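PDB 1JQG: carboxypeptidase A from Helicoverpa armigera, which probably acts as a zinc-dependent metallocarboxypeptidase of the M14 family, removing residues from the C-terminal end of peptides, and is captured here as the proenzyme. Local coordinates for residues 338-343 with 347-352; 384-389 with 396-401; 50-55 with 306-311; 192-197 with 408-413. All blocks are in the same frame, centred on the assembly; numbering follows the deposited sequence.

Contact 1: residues 338-343 with 347-352; sequences AIDRVK and NKDYIV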
loop_
_atom_site.group_PDB
_atom_site.type_symbol
_atom_site.label_atom_id
_atom_site.label_comp_id
_atom_site.label_asym_id
_atom_site.label_seq_id
_atom_site.Cartn_x
_atom_site.Cartn_y
_atom_site.Cartn_z
ATOM N N ALA A 338 1.444 -9.896 17.121
ATOM C CA ALA A 338 0.000 -9.762 17.349
ATOM C C ALA A 338 -0.802 -10.219 16.130
ATOM O O ALA A 338 -1.846 -10.833 16.322
ATOM C CB ALA A 338 -0.441 -8.364 17.741
ATOM N N ILE A 339 -0.236 -10.036 14.929
ATOM C CA ILE A 339 -0.901 -10.440 13.692
ATOM C C ILE A 339 -0.732 -11.938 13.465
ATOM O O ILE A 339 -1.682 -12.646 13.103
ATOM C CB ILE A 339 -0.309 -9.702 12.472
ATOM C CG1 ILE A 339 -0.492 -8.197 12.585
ATOM C CG2 ILE A 339 -0.844 -10.298 11.179
ATOM C CD1 ILE A 339 -0.144 -7.406 11.331
ATOM N N ASP A 340 0.448 -12.453 13.736
ATOM C CA ASP A 340 0.766 -13.872 13.578
ATOM C C ASP A 340 -0.018 -14.765 14.536
ATOM O O ASP A 340 -0.346 -15.905 14.190
ATOM C CB ASP A 340 2.239 -14.163 13.822
ATOM C CG ASP A 340 3.151 -13.491 12.826
ATOM O OD1 ASP A 340 4.314 -13.433 13.285
ATOM O OD2 ASP A 340 2.741 -13.097 11.708
ATOM N N ARG A 341 -0.456 -14.173 15.646
ATOM C CA ARG A 341 -1.251 -14.920 16.608
ATOM C C ARG A 341 -2.669 -15.177 16.113
ATOM O O ARG A 341 -3.312 -16.067 16.681
ATOM C CB ARG A 341 -1.168 -14.204 17.969
ATOM C CG ARG A 341 -2.044 -14.736 19.070
ATOM C CD ARG A 341 -1.565 -14.228 20.428
ATOM N NE ARG A 341 -2.445 -14.719 21.513
ATOM C CZ ARG A 341 -2.021 -14.731 22.789
ATOM N NH1 ARG A 341 -0.778 -14.313 23.078
ATOM N NH2 ARG A 341 -2.856 -15.175 23.748
ATOM N N VAL A 342 -3.137 -14.396 15.145
ATOM C CA VAL A 342 -4.495 -14.556 14.644
ATOM C C VAL A 342 -4.553 -14.874 13.146
ATOM O O VAL A 342 -5.623 -14.681 12.520
ATOM C CB VAL A 342 -5.385 -13.318 14.952
ATOM C CG1 VAL A 342 -5.584 -13.121 16.442
ATOM C CG2 VAL A 342 -4.797 -12.123 14.227
ATOM N N LYS A 343 -3.392 -15.155 12.556
ATOM C CA LYS A 343 -3.275 -15.358 11.129
ATOM C C LYS A 343 -3.973 -16.637 10.645
ATOM O O LYS A 343 -4.441 -17.468 11.426
ATOM C CB LYS A 343 -1.804 -15.432 10.731
ATOM C CG LYS A 343 -1.104 -16.725 11.165
ATOM C CD LYS A 343 0.208 -16.897 10.394
ATOM C CE LYS A 343 0.794 -18.291 10.626
ATOM N NZ LYS A 343 2.077 -18.442 9.853
ATOM N N ASN A 347 -1.236 -18.894 5.596
ATOM C CA ASN A 347 -0.355 -17.757 5.460
ATOM C C ASN A 347 0.878 -17.818 6.354
ATOM O O ASN A 347 0.925 -18.510 7.362
ATOM C CB ASN A 347 -1.123 -16.467 5.766
ATOM C CG ASN A 347 -2.241 -16.225 4.772
ATOM O OD1 ASN A 347 -2.077 -16.638 3.633
ATOM N ND2 ASN A 347 -3.314 -15.588 5.218
ATOM N N LYS A 348 1.916 -17.082 5.953
ATOM C CA LYS A 348 3.189 -17.072 6.661
ATOM C C LYS A 348 3.370 -15.952 7.677
ATOM O O LYS A 348 2.494 -15.102 7.802
ATOM C CB LYS A 348 4.367 -17.009 5.678
ATOM C CG LYS A 348 4.425 -15.719 4.873
ATOM C CD LYS A 348 5.443 -15.842 3.736
ATOM C CE LYS A 348 5.521 -14.562 2.934
ATOM N NZ LYS A 348 6.433 -14.701 1.761
ATOM N N ASP A 349 4.397 -16.100 8.526
ATOM C CA ASP A 349 4.616 -15.115 9.607
ATOM C C ASP A 349 5.172 -13.796 9.088
ATOM O O ASP A 349 5.837 -13.743 8.058
ATOM C CB ASP A 349 5.567 -15.673 10.651
ATOM C CG ASP A 349 4.999 -16.827 11.452
ATOM O OD1 ASP A 349 5.763 -17.809 11.631
ATOM O OD2 ASP A 349 3.831 -16.745 11.890
ATOM N N TYR A 350 4.913 -12.727 9.820
ATOM C CA TYR A 350 5.377 -11.401 9.413
ATOM C C TYR A 350 6.871 -11.204 9.586
ATOM O O TYR A 350 7.423 -11.578 10.606
ATOM C CB TYR A 350 4.601 -10.307 10.165
ATOM C CG TYR A 350 3.509 -9.663 9.347
ATOM C CD1 TYR A 350 2.327 -10.314 9.049
ATOM C CD2 TYR A 350 3.700 -8.372 8.875
ATOM C CE1 TYR A 350 1.324 -9.695 8.297
ATOM C CE2 TYR A 350 2.708 -7.746 8.115
ATOM C CZ TYR A 350 1.533 -8.408 7.843
ATOM O OH TYR A 350 0.579 -7.784 7.102
ATOM N N ILE A 351 7.509 -10.582 8.619
ATOM C CA ILE A 351 8.901 -10.158 8.678
ATOM C C ILE A 351 8.997 -8.697 9.144
ATOM O O ILE A 351 8.187 -7.847 8.742
ATOM C CB ILE A 351 9.496 -10.271 7.253
ATOM C CG1 ILE A 351 9.460 -11.725 6.792
ATOM C CG2 ILE A 351 10.874 -9.627 7.142
ATOM C CD1 ILE A 351 9.934 -11.950 5.363
ATOM N N VAL A 352 10.019 -8.386 9.931
ATOM C CA VAL A 352 10.274 -7.057 10.409
ATOM C C VAL A 352 11.683 -6.610 10.013
ATOM O O VAL A 352 12.646 -7.338 10.150
ATOM C CB VAL A 352 10.087 -6.942 11.947
ATOM C CG1 VAL A 352 10.175 -5.452 12.333
ATOM C CG2 VAL A 352 8.715 -7.443 12.400
#
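Lys343 reaches across to the backbone of Asn347 and the carboxylate of Asp349 with a chain that is extended beyond CG. Its CG lies between the backbone N and the carbonyl carbon (chi1 72°), and from there the aliphatic part runs out past the other segment: CD passes 3.5 Å from Asn347 O, CE lies close to the same oxygen and to Asp349 OD2, and NZ ends between the two. Lys343 NZ donates to Asn347 O at 2.7 Å, tilted 21° from the carbonyl plane, and makes a weaker, salt-bridging bond of 3.2 Å to Asp349 OD2. That lysine probably eases the closeness of two acids, since Asp340 OD1 is 3.6 Å from Asp349 OD2. Asp340 in turn takes the backbone N-H of Tyr350 on the syn side of OD2 (2.9 Å to Tyr350 N). The Tyr350 ring is covered on one face by Ile339, whose CD1 makes a CH-pi contact while CG2 comes within 3.7 Å of Tyr350 CE1. The contact thus joins helix 325-340 and the turn that follows it to strand 351-354 in a beta-alpha-beta unit begun by strand 311-314, with helix 402-421 packed against Ile339 and Tyr350 resting on Pro384.

Contact 2: residues 384-389 with 396-401; sequences PAYRNS and LVDPDF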
loop_
_atom_site.group_PDB
_atom_site.type_symbol
_atom_site.label_atom_id
_atom_site.label_comp_id
_atom_site.label_asym_id
_atom_site.label_seq_id
_atom_site.Cartn_x
_atom_site.Cartn_y
_atom_site.Cartn_z
ATOM N N PRO A 384 -0.458 -9.558 3.537
ATOM C CA PRO A 384 -0.240 -10.895 3.037
ATOM C C PRO A 384 -0.859 -11.061 1.668
ATOM O O PRO A 384 -1.957 -10.590 1.345
ATOM C CB PRO A 384 -0.925 -11.803 4.078
ATOM C CG PRO A 384 -0.945 -11.007 5.344
ATOM C CD PRO A 384 -1.163 -9.607 4.875
ATOM N N ALA A 385 -0.193 -11.823 0.811
ATOM C CA ALA A 385 -0.736 -12.254 -0.457
ATOM C C ALA A 385 -1.520 -13.538 -0.180
ATOM O O ALA A 385 -0.897 -14.570 0.034
ATOM C CB ALA A 385 0.402 -12.555 -1.412
ATOM N N TYR A 386 -2.837 -13.508 -0.165
ATOM C CA TYR A 386 -3.650 -14.680 0.030
ATOM C C TYR A 386 -3.723 -15.604 -1.191
ATOM O O TYR A 386 -4.098 -15.225 -2.288
ATOM C CB TYR A 386 -5.057 -14.283 0.480
ATOM C CG TYR A 386 -5.965 -15.468 0.732
ATOM C CD1 TYR A 386 -6.988 -15.861 -0.118
ATOM C CD2 TYR A 386 -5.760 -16.213 1.888
ATOM C CE1 TYR A 386 -7.791 -16.946 0.170
ATOM C CE2 TYR A 386 -6.561 -17.304 2.189
ATOM C CZ TYR A 386 -7.570 -17.661 1.323
ATOM O OH TYR A 386 -8.392 -18.733 1.578
ATOM N N ARG A 387 -3.404 -16.862 -0.953
ATOM C CA ARG A 387 -3.359 -17.892 -1.974
ATOM C C ARG A 387 -4.646 -18.716 -1.988
ATOM O O ARG A 387 -5.395 -18.768 -1.024
ATOM C CB ARG A 387 -2.143 -18.814 -1.778
ATOM C CG ARG A 387 -0.832 -18.068 -1.631
ATOM C CD ARG A 387 0.299 -18.988 -1.215
ATOM N NE ARG A 387 0.754 -19.824 -2.321
ATOM C CZ ARG A 387 2.015 -19.900 -2.740
ATOM N NH1 ARG A 387 2.949 -19.164 -2.156
ATOM N NH2 ARG A 387 2.366 -20.691 -3.747
ATOM N N ASN A 388 -4.929 -19.350 -3.124
ATOM C CA ASN A 388 -6.089 -20.219 -3.255
ATOM C C ASN A 388 -5.833 -21.319 -4.278
ATOM O O ASN A 388 -4.675 -21.530 -4.629
ATOM C CB ASN A 388 -7.328 -19.407 -3.645
ATOM C CG ASN A 388 -7.252 -18.853 -5.048
ATOM O OD1 ASN A 388 -6.416 -18.042 -5.412
ATOM N ND2 ASN A 388 -8.146 -19.310 -5.911
ATOM N N SER A 389 -6.901 -21.918 -4.787
ATOM C CA SER A 389 -6.816 -23.020 -5.731
ATOM C C SER A 389 -6.103 -22.590 -7.003
ATOM O O SER A 389 -5.310 -23.353 -7.549
ATOM C CB SER A 389 -8.214 -23.566 -6.048
ATOM O OG SER A 389 -8.876 -24.109 -4.934
ATOM N N LEU A 396 -4.452 -9.951 -6.759
ATOM C CA LEU A 396 -5.850 -10.379 -6.877
ATOM C C LEU A 396 -6.439 -10.773 -5.528
ATOM O O LEU A 396 -5.780 -11.358 -4.695
ATOM C CB LEU A 396 -5.958 -11.556 -7.838
ATOM C CG LEU A 396 -5.329 -11.350 -9.221
ATOM C CD1 LEU A 396 -5.629 -12.607 -10.062
ATOM C CD2 LEU A 396 -5.800 -10.077 -9.891
ATOM N N VAL A 397 -7.661 -10.370 -5.280
ATOM C CA VAL A 397 -8.348 -10.549 -4.024
ATOM C C VAL A 397 -9.414 -11.649 -4.098
ATOM O O VAL A 397 -10.254 -11.710 -4.969
ATOM C CB VAL A 397 -9.062 -9.251 -3.561
ATOM C CG1 VAL A 397 -9.727 -9.539 -2.200
ATOM C CG2 VAL A 397 -8.108 -8.069 -3.581
ATOM N N ASP A 398 -9.380 -12.581 -3.164
ATOM C CA ASP A 398 -10.378 -13.595 -2.935
ATOM C C ASP A 398 -11.310 -13.066 -1.845
ATOM O O ASP A 398 -10.856 -12.790 -0.714
ATOM C CB ASP A 398 -9.700 -14.879 -2.467
ATOM C CG ASP A 398 -10.628 -16.079 -2.478
ATOM O OD1 ASP A 398 -11.828 -15.949 -2.126
ATOM O OD2 ASP A 398 -10.173 -17.184 -2.827
ATOM N N PRO A 399 -12.603 -12.927 -2.137
ATOM C CA PRO A 399 -13.610 -12.407 -1.218
ATOM C C PRO A 399 -13.697 -13.091 0.127
ATOM O O PRO A 399 -14.241 -12.516 1.043
ATOM C CB PRO A 399 -14.901 -12.513 -2.051
ATOM C CG PRO A 399 -14.658 -13.609 -3.020
ATOM C CD PRO A 399 -13.212 -13.352 -3.421
ATOM N N ASP A 400 -13.068 -14.236 0.352
ATOM C CA ASP A 400 -13.046 -14.967 1.597
ATOM C C ASP A 400 -12.001 -14.432 2.551
ATOM O O ASP A 400 -12.116 -14.638 3.762
ATOM C CB ASP A 400 -12.775 -16.459 1.362
ATOM C CG ASP A 400 -13.918 -17.202 0.708
ATOM O OD1 ASP A 400 -15.080 -16.722 0.606
ATOM O OD2 ASP A 400 -13.607 -18.345 0.275
ATOM N N PHE A 401 -11.041 -13.678 2.051
ATOM C CA PHE A 401 -9.964 -13.117 2.885
ATOM C C PHE A 401 -10.232 -11.671 3.253
ATOM O O PHE A 401 -9.512 -11.077 4.051
ATOM C CB PHE A 401 -8.633 -13.288 2.162
ATOM C CG PHE A 401 -7.417 -12.864 2.919
ATOM C CD1 PHE A 401 -6.572 -11.852 2.470
ATOM C CD2 PHE A 401 -7.090 -13.522 4.098
ATOM C CE1 PHE A 401 -5.439 -11.502 3.181
ATOM C CE2 PHE A 401 -5.952 -13.153 4.802
ATOM C CZ PHE A 401 -5.125 -12.147 4.360
HETATM O O HOH W 1 -3.906 -10.863 -2.034
#
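Two aromatic rings, those of Tyr386 and Phe401, lie almost parallel yet barely overlap: their planes differ by 7°, but they are slid so far apart that each covers the other residue's CB. This offset pair, with an Asx turn beside it, closes the loop between strand 377-383 and helix 402-421 of the carboxypeptidase domain. CB of Tyr386 stands over one face of the Phe401 ring, 3.8 Å from its centroid, and CB of Phe401 stands over a face of the Tyr386 ring at 3.9 Å, giving two reciprocal CH-pi contacts. Both side chains have CG anti to the backbone N, which lets the rings extend alongside each other. Pro384 CB adds an apolar contact to Phe401 CZ.

Asp398 meets the edge of the tyrosine ring: its CB lies near the ring plane beside CD1, and OD2 lies in that plane near CE1, with the carboxylate turned 79° from the ring. Its other oxygen works within its own segment, where OD1 accepts from Asp400 N to form the Asx turn, inside a type I turn closed by Phe401 N and Asp398 O. Leu396 packs on helix 92-108, and Pro384 lies two residues after Glu382, the predicted proton donor/acceptor of the active site. A water joins the segments, donating to Leu396 O at 3.3 Å and accepting a weak bond from Tyr386 N at 3.4 Å.

Contact 3: residues 50-55 with 306-311; sequences DVWSDA and HSFGSM. With ZN (zinc ion), chain B.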
loop_
_atom_site.group_PDB
_atom_site.type_symbol
_atom_site.label_atom_id
_atom_site.label_comp_id
_atom_site.label_asym_id
_atom_site.label_seq_id
_atom_site.Cartn_x
_atom_site.Cartn_y
_atom_site.Cartn_z
ATOM N N ASP A 50 7.131 -5.080 -15.100
ATOM C CA ASP A 50 6.369 -4.918 -13.866
ATOM C C ASP A 50 6.909 -5.884 -12.802
ATOM O O ASP A 50 6.563 -7.073 -12.786
ATOM C CB ASP A 50 4.885 -5.182 -14.153
ATOM C CG ASP A 50 3.988 -4.881 -12.973
ATOM O OD1 ASP A 50 4.499 -4.338 -11.975
ATOM O OD2 ASP A 50 2.780 -5.188 -13.003
ATOM N N VAL A 51 7.753 -5.372 -11.928
ATOM C CA VAL A 51 8.313 -6.123 -10.816
ATOM C C VAL A 51 7.398 -6.150 -9.606
ATOM O O VAL A 51 7.237 -5.139 -8.892
ATOM C CB VAL A 51 9.667 -5.514 -10.387
ATOM C CG1 VAL A 51 10.277 -6.320 -9.242
ATOM C CG2 VAL A 51 10.591 -5.466 -11.592
ATOM N N TRP A 52 6.708 -7.248 -9.413
ATOM C CA TRP A 52 5.814 -7.426 -8.254
ATOM C C TRP A 52 6.604 -7.563 -6.954
ATOM O O TRP A 52 6.220 -6.978 -5.962
ATOM C CB TRP A 52 4.963 -8.690 -8.467
ATOM C CG TRP A 52 3.954 -8.564 -9.556
ATOM C CD1 TRP A 52 3.764 -7.482 -10.388
ATOM C CD2 TRP A 52 2.996 -9.542 -9.982
ATOM N NE1 TRP A 52 2.752 -7.731 -11.277
ATOM C CE2 TRP A 52 2.269 -9.001 -11.038
ATOM C CE3 TRP A 52 2.682 -10.828 -9.538
ATOM C CZ2 TRP A 52 1.230 -9.693 -11.671
ATOM C CZ3 TRP A 52 1.652 -11.531 -10.178
ATOM C CH2 TRP A 52 0.931 -10.947 -11.247
ATOM N N SER A 53 7.729 -8.295 -7.000
ATOM C CA SER A 53 8.570 -8.470 -5.819
ATOM C C SER A 53 10.025 -8.661 -6.223
ATOM O O SER A 53 10.321 -9.384 -7.166
ATOM C CB SER A 53 8.136 -9.659 -4.954
ATOM O OG SER A 53 7.992 -10.793 -5.801
ATOM N N ASP A 54 10.936 -7.987 -5.537
ATOM C CA ASP A 54 12.352 -8.087 -5.850
ATOM C C ASP A 54 12.960 -9.435 -5.498
ATOM O O ASP A 54 12.719 -10.088 -4.484
ATOM C CB ASP A 54 13.113 -6.942 -5.164
ATOM C CG ASP A 54 12.886 -5.592 -5.851
ATOM O OD1 ASP A 54 12.167 -4.752 -5.260
ATOM O OD2 ASP A 54 13.456 -5.445 -6.961
ATOM N N ALA A 55 13.856 -9.913 -6.345
ATOM C CA ALA A 55 14.627 -11.120 -6.120
ATOM C C ALA A 55 15.772 -10.884 -5.124
ATOM O O ALA A 55 16.484 -9.909 -5.235
ATOM C CB ALA A 55 15.263 -11.645 -7.394
ATOM N N HIS A 306 0.470 -1.059 2.394
ATOM C CA HIS A 306 0.613 -1.630 1.080
ATOM C C HIS A 306 0.350 -3.148 1.118
ATOM O O HIS A 306 0.070 -3.785 2.099
ATOM C CB HIS A 306 2.050 -1.440 0.532
ATOM C CG HIS A 306 2.386 -0.009 0.277
ATOM N ND1 HIS A 306 2.379 0.566 -0.946
ATOM C CD2 HIS A 306 2.727 1.049 1.061
ATOM C CE1 HIS A 306 2.723 1.798 -1.029
ATOM N NE2 HIS A 306 2.920 2.130 0.233
ATOM N N SER A 307 0.390 -3.688 -0.089
ATOM C CA SER A 307 0.287 -5.040 -0.429
ATOM C C SER A 307 1.175 -5.412 -1.665
ATOM O O SER A 307 1.551 -4.502 -2.405
ATOM C CB SER A 307 -1.079 -5.645 -0.777
ATOM O OG SER A 307 -1.480 -5.343 -2.106
ATOM N N PHE A 308 2.256 -6.178 -1.657
ATOM C CA PHE A 308 2.105 -7.531 -1.145
ATOM C C PHE A 308 3.360 -8.078 -0.469
ATOM O O PHE A 308 4.471 -7.676 -0.937
ATOM C CB PHE A 308 1.294 -8.545 -1.950
ATOM C CG PHE A 308 2.114 -9.176 -3.028
ATOM C CD1 PHE A 308 2.852 -10.310 -2.724
ATOM C CD2 PHE A 308 2.193 -8.682 -4.314
ATOM C CE1 PHE A 308 3.641 -10.938 -3.663
ATOM C CE2 PHE A 308 2.980 -9.295 -5.261
ATOM C CZ PHE A 308 3.703 -10.431 -4.947
ATOM N N GLY A 309 3.535 -8.862 0.628
ATOM C CA GLY A 309 4.759 -9.310 1.229
ATOM C C GLY A 309 4.769 -9.913 2.634
ATOM O O GLY A 309 5.699 -10.610 3.080
ATOM N N SER A 310 3.813 -9.514 3.471
ATOM C CA SER A 310 3.718 -9.961 4.850
ATOM C C SER A 310 4.942 -9.476 5.631
ATOM O O SER A 310 5.687 -10.207 6.310
ATOM C CB SER A 310 3.554 -11.469 4.999
ATOM O OG SER A 310 2.387 -11.921 4.333
ATOM N N MET A 311 5.153 -8.176 5.608
ATOM C CA MET A 311 6.262 -7.546 6.277
ATOM C C MET A 311 5.942 -6.154 6.771
ATOM O O MET A 311 5.025 -5.502 6.284
ATOM C CB MET A 311 7.522 -7.418 5.394
ATOM C CG MET A 311 7.269 -7.210 3.924
ATOM S SD MET A 311 8.621 -7.461 2.776
ATOM C CE MET A 311 8.541 -9.145 2.288
HETATM ZN ZN ZN B . 2.935 -0.570 -2.940
HETATM O O HOH W 2 5.138 -1.618 -2.778
#
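Apolar contact between Trp52 and Phe308 joins the activation peptide to the catalytic domain, bringing edge strand 50-53 of the antiparallel pro-segment sheet up to strand 299-307 and the loop after it, beside the zinc site. CB of Trp52 lies at the edge of the Phe308 ring, near its plane and 3.8 Å from Phe308 CE2. Phe308 CG sits between its backbone N and carbonyl carbon (chi1 83°), a position from which the ring extends toward the pro-segment. Ser53 OG is a more distant neighbour, 4.4 Å from Phe308 CZ, and its hydrogen bond is to Lys62 N on the adjoining strand. Phe395 also joins the aromatic cluster, meeting both Trp52 and Phe308 edge-to-face.

No hydrogen bond links the two segments. Within 50-55, Trp52 NE1 donates weakly to Asp50 OD2 at 3.1 Å, and the same carboxylate oxygen forms a salt bridge with Arg183 of the catalytic domain, a second link between the two parts of the proenzyme.

Metal coordination belongs to 306-311. His306 shares the zinc ion with His181, Glu184 and a water, and its far nitrogen, NE2, is hydrogen-bonded to Asp304, which probably helps to fix the rotation of the imidazole. The zinc ion lies 2.4 Å from His306 ND1 and the same distance from the oxygen of water 2.

Contact 4: residues 192-197 with 408-413; sequences LYAIHK and ETWEGI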
loop_
_atom_site.group_PDB
_atom_site.type_symbol
_atom_site.label_atom_id
_atom_site.label_comp_id
_atom_site.label_asym_id
_atom_site.label_seq_id
_atom_site.Cartn_x
_atom_site.Cartn_y
_atom_site.Cartn_z
ATOM N N LEU A 192 -10.496 0.275 6.286
ATOM C CA LEU A 192 -11.932 0.365 6.462
ATOM C C LEU A 192 -12.349 -0.311 7.753
ATOM O O LEU A 192 -13.369 -0.065 8.424
ATOM C CB LEU A 192 -12.617 -0.286 5.232
ATOM C CG LEU A 192 -13.402 0.623 4.262
ATOM C CD1 LEU A 192 -12.713 1.933 4.046
ATOM C CD2 LEU A 192 -13.622 -0.120 2.962
ATOM N N TYR A 193 -11.579 -1.326 8.154
ATOM C CA TYR A 193 -11.894 -2.066 9.374
ATOM C C TYR A 193 -11.576 -1.183 10.556
ATOM O O TYR A 193 -12.321 -1.177 11.540
ATOM C CB TYR A 193 -11.108 -3.385 9.412
ATOM C CG TYR A 193 -11.607 -4.384 10.425
ATOM C CD1 TYR A 193 -12.587 -5.315 10.063
ATOM C CD2 TYR A 193 -11.131 -4.408 11.717
ATOM C CE1 TYR A 193 -13.061 -6.244 10.990
ATOM C CE2 TYR A 193 -11.590 -5.332 12.627
ATOM C CZ TYR A 193 -12.562 -6.234 12.266
ATOM O OH TYR A 193 -12.996 -7.124 13.214
ATOM N N ALA A 194 -10.477 -0.428 10.433
ATOM C CA ALA A 194 -10.073 0.520 11.475
ATOM C C ALA A 194 -11.137 1.575 11.773
ATOM O O ALA A 194 -11.354 2.050 12.899
ATOM C CB ALA A 194 -8.762 1.173 11.111
ATOM N N ILE A 195 -11.821 2.062 10.739
ATOM C CA ILE A 195 -12.953 2.971 10.870
ATOM C C ILE A 195 -14.110 2.263 11.571
ATOM O O ILE A 195 -14.859 2.867 12.357
ATOM C CB ILE A 195 -13.399 3.465 9.474
ATOM C CG1 ILE A 195 -12.317 4.359 8.861
ATOM C CG2 ILE A 195 -14.698 4.215 9.549
ATOM C CD1 ILE A 195 -12.541 4.802 7.429
ATOM N N HIS A 196 -14.292 0.961 11.235
ATOM C CA HIS A 196 -15.405 0.190 11.759
ATOM C C HIS A 196 -15.263 -0.019 13.253
ATOM O O HIS A 196 -16.210 0.066 14.023
ATOM C CB HIS A 196 -15.568 -1.103 10.963
ATOM C CG HIS A 196 -16.523 -2.102 11.544
ATOM N ND1 HIS A 196 -16.208 -3.198 12.328
ATOM C CD2 HIS A 196 -17.866 -2.104 11.413
ATOM C CE1 HIS A 196 -17.316 -3.830 12.661
ATOM N NE2 HIS A 196 -18.327 -3.182 12.126
ATOM N N LYS A 197 -14.067 -0.325 13.714
ATOM C CA LYS A 197 -13.839 -0.537 15.159
ATOM C C LYS A 197 -13.710 0.749 15.967
ATOM O O LYS A 197 -13.963 0.745 17.153
ATOM C CB LYS A 197 -12.587 -1.382 15.429
ATOM C CG LYS A 197 -12.786 -2.857 15.033
ATOM C CD LYS A 197 -13.776 -3.409 16.060
ATOM C CE LYS A 197 -14.165 -4.844 15.753
ATOM N NZ LYS A 197 -15.003 -5.298 16.923
ATOM N N GLU A 408 -7.189 -9.160 10.964
ATOM C CA GLU A 408 -5.767 -9.488 11.198
ATOM C C GLU A 408 -4.854 -8.280 11.389
ATOM O O GLU A 408 -4.125 -8.144 12.357
ATOM C CB GLU A 408 -5.284 -10.217 9.939
ATOM C CG GLU A 408 -3.958 -10.917 10.053
ATOM C CD GLU A 408 -3.634 -11.662 8.761
ATOM O OE1 GLU A 408 -2.593 -11.326 8.192
ATOM O OE2 GLU A 408 -4.471 -12.537 8.467
ATOM N N THR A 409 -4.938 -7.288 10.485
ATOM C CA THR A 409 -4.138 -6.089 10.514
ATOM C C THR A 409 -4.478 -5.195 11.689
ATOM O O THR A 409 -3.604 -4.560 12.287
ATOM C CB THR A 409 -4.294 -5.277 9.204
ATOM O OG1 THR A 409 -4.147 -6.159 8.082
ATOM C CG2 THR A 409 -3.251 -4.170 9.071
ATOM N N TRP A 410 -5.750 -5.208 12.100
ATOM C CA TRP A 410 -6.197 -4.298 13.162
ATOM C C TRP A 410 -5.554 -4.712 14.492
ATOM O O TRP A 410 -5.305 -3.902 15.390
ATOM C CB TRP A 410 -7.715 -4.259 13.244
ATOM C CG TRP A 410 -8.270 -3.407 14.353
ATOM C CD1 TRP A 410 -9.077 -3.788 15.395
ATOM C CD2 TRP A 410 -8.059 -1.996 14.491
ATOM N NE1 TRP A 410 -9.372 -2.684 16.175
ATOM C CE2 TRP A 410 -8.763 -1.572 15.636
ATOM C CE3 TRP A 410 -7.350 -1.044 13.777
ATOM C CZ2 TRP A 410 -8.779 -0.252 16.076
ATOM C CZ3 TRP A 410 -7.342 0.280 14.179
ATOM C CH2 TRP A 410 -8.056 0.642 15.315
ATOM N N GLU A 411 -5.297 -6.006 14.641
ATOM C CA GLU A 411 -4.559 -6.539 15.769
ATOM C C GLU A 411 -3.186 -5.890 15.892
ATOM O O GLU A 411 -2.699 -5.666 17.003
ATOM C CB GLU A 411 -4.434 -8.070 15.696
ATOM C CG GLU A 411 -5.738 -8.827 15.661
ATOM C CD GLU A 411 -6.575 -8.472 16.900
ATOM O OE1 GLU A 411 -5.974 -8.769 17.957
ATOM O OE2 GLU A 411 -7.727 -7.940 16.850
ATOM N N GLY A 412 -2.504 -5.714 14.753
ATOM C CA GLY A 412 -1.164 -5.124 14.758
ATOM C C GLY A 412 -1.200 -3.616 14.947
ATOM O O GLY A 412 -0.387 -3.027 15.638
ATOM N N ILE A 413 -2.185 -2.988 14.318
ATOM C CA ILE A 413 -2.343 -1.543 14.364
ATOM C C ILE A 413 -2.618 -1.038 15.778
ATOM O O ILE A 413 -2.012 -0.065 16.180
ATOM C CB ILE A 413 -3.433 -1.069 13.366
ATOM C CG1 ILE A 413 -3.031 -1.445 11.947
ATOM C CG2 ILE A 413 -3.658 0.437 13.488
ATOM C CD1 ILE A 413 -3.901 -1.027 10.789
#
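Helices 187-200 and 402-421 cross at -69° with their local axes 9.7 Å apart, and Ala194 and Trp410 bring the backbones closest. The two belong to the alpha/beta fold of the carboxypeptidase domain, and the crossing is filled largely by one indole. With CG anti to its N (chi1 177°), Trp410 is directed at the other helix, where Tyr193, Ala194 and, about a turn further on, Lys197 receive it. Ala194 covers one face: its CA makes a CH-pi contact with the six-membered ring, and its CB touches CZ3 at 3.5 Å. Tyr193 CD2 approaches Trp410 CB at 3.7 Å, the ring planes inclined at 58°. Beneath the helices lies the central sheet, with Met176 of strand 173-178 touching both Ala194 and Ile413. Lys197 CB and CG lie against the pyrrole side of the indole, and the bend at chi2 leads the rest of the chain away to NZ, which forms a salt bridge with Asp201; Lys197 CB is 3.5 Å from Trp410 NE1.

How the contacts relate
From the N terminus, 50-55 of the activation peptide comes first, and contact 3 closes a long loop from it to 306-311 at the zinc site. Segment 192-197 falls within that loop but pairs with 408-413 beyond it, so contacts 3 and 4 cross. Contacts 1 and 2 are short local closures, one after the other, and both fall within the span of contact 4. Strand pairing joins contacts 1 and 3, through a probable hydrogen bond from Ile351 N to Ser310 O. Pro384 packs against Tyr350, Ser310 and Glu408, bringing contact 2 up to the other three. Together they tie pro-segment, central sheet and C-terminal helix.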